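L-serine ammonia-lyase (Rhizomucor miehei CAU432, PDB 5C3U) belongs to the pyridoxal-phosphate-dependent enzymes and holds pyridoxal-5'-phosphate in a pocket between its two alpha/beta domains. Local coordinates at residues S77-V82 with I231-I236. Numbering follows the deposited sequence.
With PLP (pyridoxal-5'-phosphate), chain B.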
# COMPACT_ATOMS: atom_id res chain seq x y z
N SER A 77 -1.91 -5.89 12.11
CA SER A 77 -1.30 -4.66 11.57
C SER A 77 -1.96 -4.13 10.29
O SER A 77 -1.27 -3.87 9.28
CB SER A 77 0.19 -4.87 11.28
OG SER A 77 0.94 -4.92 12.49
N GLY A 78 -3.28 -3.99 10.33
CA GLY A 78 -4.00 -3.32 9.24
C GLY A 78 -4.79 -4.27 8.37
O GLY A 78 -4.48 -5.46 8.31
N PRO A 79 -5.78 -3.75 7.64
CA PRO A 79 -6.72 -4.69 6.99
C PRO A 79 -6.05 -5.51 5.88
O PRO A 79 -6.30 -6.72 5.76
CB PRO A 79 -7.80 -3.77 6.41
CG PRO A 79 -7.19 -2.41 6.37
CD PRO A 79 -6.25 -2.35 7.53
N ASN A 80 -5.22 -4.87 5.07
CA ASN A 80 -4.65 -5.62 3.96
C ASN A 80 -3.51 -6.52 4.39
O ASN A 80 -3.27 -7.55 3.75
CB ASN A 80 -4.29 -4.69 2.83
CG ASN A 80 -5.51 -3.92 2.37
OD1 ASN A 80 -6.55 -4.54 2.06
ND2 ASN A 80 -5.44 -2.60 2.38
N THR A 81 -2.83 -6.13 5.47
CA THR A 81 -1.79 -6.99 6.02
C THR A 81 -2.40 -8.29 6.55
O THR A 81 -1.93 -9.37 6.21
CB THR A 81 -1.00 -6.28 7.11
OG1 THR A 81 -0.64 -4.99 6.59
CG2 THR A 81 0.29 -7.08 7.45
N VAL A 82 -3.48 -8.18 7.33
CA VAL A 82 -4.05 -9.39 7.93
C VAL A 82 -4.60 -10.28 6.84
O VAL A 82 -4.46 -11.49 6.92
CB VAL A 82 -5.08 -9.16 9.08
CG1 VAL A 82 -4.40 -8.41 10.23
CG2 VAL A 82 -6.36 -8.45 8.62
N ILE A 231 -9.83 8.51 6.20
CA ILE A 231 -10.49 7.45 5.43
C ILE A 231 -9.48 6.49 4.79
O ILE A 231 -9.82 5.34 4.46
CB ILE A 231 -11.51 8.02 4.38
CG1 ILE A 231 -10.82 8.76 3.24
CG2 ILE A 231 -12.55 8.92 5.06
CD1 ILE A 231 -11.77 9.18 2.14
N ALA A 232 -8.23 6.94 4.64
CA ALA A 232 -7.21 6.11 4.02
C ALA A 232 -6.58 5.22 5.12
O ALA A 232 -5.50 5.47 5.61
CB ALA A 232 -6.16 6.96 3.31
N THR A 233 -7.30 4.16 5.47
CA THR A 233 -6.96 3.37 6.65
C THR A 233 -5.55 2.79 6.59
O THR A 233 -4.86 2.77 7.61
CB THR A 233 -7.95 2.18 6.79
OG1 THR A 233 -9.28 2.69 6.74
CG2 THR A 233 -7.71 1.40 8.11
N SER A 234 -5.12 2.34 5.40
CA SER A 234 -3.83 1.67 5.28
C SER A 234 -2.66 2.65 5.31
O SER A 234 -1.52 2.24 5.40
CB SER A 234 -3.75 0.78 4.06
OG SER A 234 -4.75 -0.22 4.16
N LEU A 235 -2.97 3.94 5.28
CA LEU A 235 -1.93 4.98 5.33
C LEU A 235 -1.72 5.53 6.72
O LEU A 235 -0.80 6.34 6.93
CB LEU A 235 -2.22 6.11 4.32
CG LEU A 235 -2.38 5.73 2.84
CD1 LEU A 235 -2.39 6.94 1.91
CD2 LEU A 235 -1.37 4.67 2.35
N ILE A 236 -2.54 5.12 7.68
CA ILE A 236 -2.33 5.52 9.08
C ILE A 236 -1.07 4.84 9.63
O ILE A 236 -0.93 3.62 9.57
CB ILE A 236 -3.55 5.17 9.95
CG1 ILE A 236 -4.81 5.87 9.42
CG2 ILE A 236 -3.30 5.49 11.43
CD1 ILE A 236 -6.11 5.39 10.02
N1 PLP B . -2.16 1.18 -0.05
C2 PLP B . -2.70 0.03 0.39
C2A PLP B . -4.08 -0.42 -0.04
C3 PLP B . -1.94 -0.79 1.34
O3 PLP B . -2.47 -1.96 1.81
C4 PLP B . -0.60 -0.31 1.72
C4A PLP B . 0.22 -1.12 2.64
C5 PLP B . -0.10 0.97 1.16
C6 PLP B . -0.93 1.65 0.28
C5A PLP B . 1.28 1.53 1.52
O4P PLP B . 1.69 0.98 2.76
P PLP B . 3.14 1.11 3.48
O1P PLP B . 4.02 0.02 2.96
O2P PLP B . 3.68 2.53 3.27
O3P PLP B . 2.69 0.90 4.89
O HOH W 1 -3.56 -2.48 5.40
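A single water joins Asn-80 and Ser-234 beside pyridoxal-5'-phosphate: it accepts from the backbone N of Asn-80 at 2.9 Å and donates to OG of Ser-234 at 2.8 Å, giving a partner to an NH in the first turn of the helix. The side chains also approach directly, Asn-80 ND2 lying 3.1 Å from Ser-234 OG. ND2 donates to O3 of pyridoxal-5'-phosphate over 3.1 Å in a bent bond (137°) and also to Glu-279, which binds Ser-234 OG as well; OD1 accepts from the backbone N of Ser-315. With both ends engaged, the amide's rotation is fixed. A chi1 of -61° sets Ser-234 OG beside its own backbone N, on the side of the water and Asn-80, while CB sits over the C3 rim of the pyridine ring, 3.6 Å from C3. Leu-235 CD2 touches the same ring 3.7 Å from C6. Apolar contact is slight: Pro-79 CD meets Thr-233 CG2 at 4.1 Å, the side chains crossing at a slant. Together the segments line part of the pyridoxal-5'-phosphate pocket. Helix 79-92, following strand 72-75 of the four-stranded parallel sheet, here faces the 3-10 turn 233-235 between helices 212-219 and 242-250, with Trp-126 of helix 126-134 touching both Pro-79 and Thr-233.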